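Local coordinates for Two-component system response regulator/GGDEF domain protein (Aeromonas salmonicida, PDB 3MF4), which probably makes cyclic di-GMP from two GTP molecules as a full-length enzyme, of which this piece holds the two magnesium-binding receiver domains, at residues K4-I9 and G29-A34. The protein carries 4 engineered substitutions. Residues are numbered along the deposited sequence; the frame is centred on the assembly and turned at random.
Sequences KQKILI and GLEIDA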
ATOM      1  N   LYS B   4     -19.872  -5.769 -18.178  1.00 19.86           N
ATOM      2  CA  LYS B   4     -19.560  -7.227 -18.045  1.00 18.81           C
ATOM      3  C   LYS B   4     -19.556  -7.608 -16.579  1.00 16.78           C
ATOM      4  O   LYS B   4     -18.833  -7.009 -15.786  1.00 16.89           O
ATOM      5  CB  LYS B   4     -18.211  -7.544 -18.696  1.00 20.04           C
ATOM      6  CG  LYS B   4     -18.356  -7.838 -20.188  1.00 25.03           C
ATOM      7  CD  LYS B   4     -17.292  -7.176 -21.042  1.00 21.97           C
ATOM      8  CE  LYS B   4     -16.054  -8.039 -21.178  1.00 25.15           C
ATOM      9  NZ  LYS B   4     -15.260  -7.667 -22.375  1.00 22.87           N
ATOM     10  N   GLN B   5     -20.368  -8.594 -16.210  1.00 14.58           N
ATOM     11  CA  GLN B   5     -20.507  -8.944 -14.788  1.00 13.78           C
ATOM     12  C   GLN B   5     -20.537 -10.457 -14.594  1.00 13.59           C
ATOM     13  O   GLN B   5     -20.959 -10.965 -13.548  1.00 14.04           O
ATOM     14  CB  GLN B   5     -21.742  -8.254 -14.187  1.00 13.81           C
ATOM     15  CG  GLN B   5     -21.756  -8.193 -12.662  1.00 15.21           C
ATOM     16  CD  GLN B   5     -23.017  -7.576 -12.083  1.00 15.51           C
ATOM     17  OE1 GLN B   5     -23.463  -7.965 -10.992  1.00 15.49           O
ATOM     18  NE2 GLN B   5     -23.597  -6.606 -12.796  1.00 14.61           N
ATOM     19  N   LYS B   6     -20.066 -11.175 -15.604  1.00 12.94           N
ATOM     20  CA  LYS B   6     -19.988 -12.626 -15.521  1.00 12.13           C
ATOM     21  C   LYS B   6     -18.546 -13.109 -15.564  1.00  9.91           C
ATOM     22  O   LYS B   6     -17.681 -12.449 -16.137  1.00  9.84           O
ATOM     23  CB  LYS B   6     -20.833 -13.256 -16.627  1.00 14.10           C
ATOM     24  CG  LYS B   6     -21.215 -14.707 -16.384  1.00 23.92           C
ATOM     25  CD  LYS B   6     -22.543 -15.074 -17.051  1.00 16.37           C
ATOM     26  CE  LYS B   6     -22.472 -15.015 -18.587  1.00 23.69           C
ATOM     27  NZ  LYS B   6     -23.500 -15.926 -19.228  1.00 17.88           N
ATOM     28  N   ILE B   7     -18.296 -14.257 -14.932  1.00  8.57           N
ATOM     29  CA  ILE B   7     -16.985 -14.900 -14.924  1.00  8.86           C
ATOM     30  C   ILE B   7     -17.121 -16.328 -15.430  1.00  8.30           C
ATOM     31  O   ILE B   7     -18.100 -17.026 -15.108  1.00  8.09           O
ATOM     32  CB  ILE B   7     -16.329 -14.896 -13.496  1.00 10.19           C
ATOM     33  CG1 ILE B   7     -14.935 -15.517 -13.521  1.00 15.18           C
ATOM     34  CG2 ILE B   7     -17.187 -15.642 -12.498  1.00 15.50           C
ATOM     35  CD1 ILE B   7     -14.071 -15.164 -12.305  1.00 11.49           C
ATOM     36  N   LEU B   8     -16.154 -16.740 -16.250  1.00  7.42           N
ATOM     37  CA  LEU B   8     -16.069 -18.114 -16.717  1.00  6.21           C
ATOM     38  C   LEU B   8     -15.020 -18.917 -15.945  1.00  6.30           C
ATOM     39  O   LEU B   8     -13.905 -18.450 -15.725  1.00  6.28           O
ATOM     40  CB  LEU B   8     -15.722 -18.140 -18.207  1.00  5.50           C
ATOM     41  CG  LEU B   8     -15.405 -19.519 -18.794  1.00  2.11           C
ATOM     42  CD1 LEU B   8     -16.692 -20.327 -19.000  1.00  5.09           C
ATOM     43  CD2 LEU B   8     -14.656 -19.352 -20.133  1.00  4.35           C
ATOM     44  N   ILE B   9     -15.381 -20.134 -15.548  1.00  6.27           N
ATOM     45  CA  ILE B   9     -14.427 -21.033 -14.881  1.00  6.37           C
ATOM     46  C   ILE B   9     -14.363 -22.344 -15.640  1.00  6.26           C
ATOM     47  O   ILE B   9     -15.399 -22.970 -15.905  1.00  6.77           O
ATOM     48  CB  ILE B   9     -14.796 -21.318 -13.390  1.00  5.57           C
ATOM     49  CG1 ILE B   9     -14.825 -20.015 -12.578  1.00  5.44           C
ATOM     50  CG2 ILE B   9     -13.796 -22.314 -12.780  1.00  6.08           C
ATOM     51  CD1 ILE B   9     -15.357 -20.146 -11.100  1.00  5.01           C
ATOM     52  N   GLY B  29     -20.069  -9.788  -6.541  1.00 11.42           N
ATOM     53  CA  GLY B  29     -21.404  -9.735  -7.133  1.00 12.07           C
ATOM     54  C   GLY B  29     -21.475 -10.375  -8.508  1.00 12.79           C
ATOM     55  O   GLY B  29     -22.409 -10.118  -9.264  1.00 13.96           O
ATOM     56  N   LEU B  30     -20.496 -11.214  -8.837  1.00 12.32           N
ATOM     57  CA  LEU B  30     -20.372 -11.745 -10.208  1.00 12.69           C
ATOM     58  C   LEU B  30     -21.225 -12.986 -10.455  1.00 12.78           C
ATOM     59  O   LEU B  30     -21.394 -13.826  -9.555  1.00 12.84           O
ATOM     60  CB  LEU B  30     -18.910 -12.051 -10.546  1.00 13.17           C
ATOM     61  CG  LEU B  30     -17.930 -10.866 -10.612  1.00 17.55           C
ATOM     62  CD1 LEU B  30     -16.504 -11.357 -10.422  1.00 12.79           C
ATOM     63  CD2 LEU B  30     -18.073 -10.131 -11.940  1.00 13.16           C
ATOM     64  N   GLU B  31     -21.766 -13.069 -11.673  1.00 11.91           N
ATOM     65  CA  GLU B  31     -22.403 -14.272 -12.201  1.00 11.99           C
ATOM     66  C   GLU B  31     -21.309 -15.273 -12.587  1.00 11.41           C
ATOM     67  O   GLU B  31     -20.257 -14.875 -13.089  1.00 12.72           O
ATOM     68  CB  GLU B  31     -23.174 -13.949 -13.486  1.00 13.09           C
ATOM     69  CG  GLU B  31     -24.546 -13.326 -13.313  1.00 39.32           C
ATOM     70  CD  GLU B  31     -25.195 -13.022 -14.658  1.00 14.52           C
ATOM     71  OE1 GLU B  31     -25.475 -13.985 -15.411  1.00 39.37           O
ATOM     72  OE2 GLU B  31     -25.408 -11.825 -14.959  1.00 39.50           O
ATOM     73  N   ILE B  32     -21.565 -16.560 -12.390  1.00  9.34           N
ATOM     74  CA  ILE B  32     -20.554 -17.589 -12.654  1.00  8.87           C
ATOM     75  C   ILE B  32     -21.084 -18.674 -13.560  1.00  7.70           C
ATOM     76  O   ILE B  32     -22.086 -19.323 -13.235  1.00  6.99           O
ATOM     77  CB  ILE B  32     -20.104 -18.289 -11.348  1.00  9.45           C
ATOM     78  CG1 ILE B  32     -19.445 -17.306 -10.389  1.00  9.26           C
ATOM     79  CG2 ILE B  32     -19.167 -19.438 -11.641  1.00  9.40           C
ATOM     80  CD1 ILE B  32     -19.709 -17.703  -8.933  1.00  9.57           C
ATOM     81  N   ASP B  33     -20.396 -18.878 -14.684  1.00  6.85           N
ATOM     82  CA  ASP B  33     -20.568 -20.080 -15.488  1.00  7.28           C
ATOM     83  C   ASP B  33     -19.329 -20.976 -15.330  1.00  6.69           C
ATOM     84  O   ASP B  33     -18.225 -20.546 -15.650  1.00  6.18           O
ATOM     85  CB  ASP B  33     -20.755 -19.691 -16.949  1.00  7.67           C
ATOM     86  CG  ASP B  33     -22.079 -19.015 -17.193  1.00 13.61           C
ATOM     87  OD1 ASP B  33     -23.047 -19.320 -16.478  1.00  9.00           O
ATOM     88  OD2 ASP B  33     -22.148 -18.170 -18.084  1.00  8.82           O
ATOM     89  N   ALA B  34     -19.515 -22.207 -14.853  1.00  6.64           N
ATOM     90  CA  ALA B  34     -18.383 -23.115 -14.595  1.00  6.39           C
ATOM     91  C   ALA B  34     -18.531 -24.425 -15.351  1.00  7.01           C
ATOM     92  O   ALA B  34     -19.647 -24.947 -15.493  1.00  7.18           O
ATOM     93  CB  ALA B  34     -18.243 -23.387 -13.087  1.00  6.18           C
TER
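Strands 6-9 and 31-34 pair in parallel, their axes 4.6 Å apart and twisted by 21°. Ile7 and Asp33 carry the ladder: Ile7 N donates to Glu31 O (2.8 Å) and Ile7 O accepts from Asp33 N (3.0 Å), while Asp33 O receives Ile9 N. Gln5 O, bonded to Glu31 N, begins the series. On the face of Lys6 and Asp33, the lysine chain passes CB of Glu31, its register partner, and bends at its third torsion (chi3 66°), which brings NZ diagonally to Asp33, two residues beyond Glu31. Lys6 NZ takes the syn lone pair of Asp33 OD2 in a 2.9 Å salt bridge; the same oxygen is hydrogen-bonded to Tyr49 OH, from strand 49-55 on the far side of strand 6-10. On the other face Ile7 and Ile32 lie side by side, CG2 of Ile7 3.5 Å from CG1 of Ile32, and CD1 of Ile9 meets CG2 of Ile32 at 3.9 Å. Helix 14-27 packs over Ile9, Ile32 and Ala34, completing the right-handed beta-alpha-beta crossover that opens the CheY-like receiver fold. Between these two strands, then, aliphatic branches pack on one face, whereas a carboxylate shared by lysine and tyrosine ties the edge strand across its neighbour on the other.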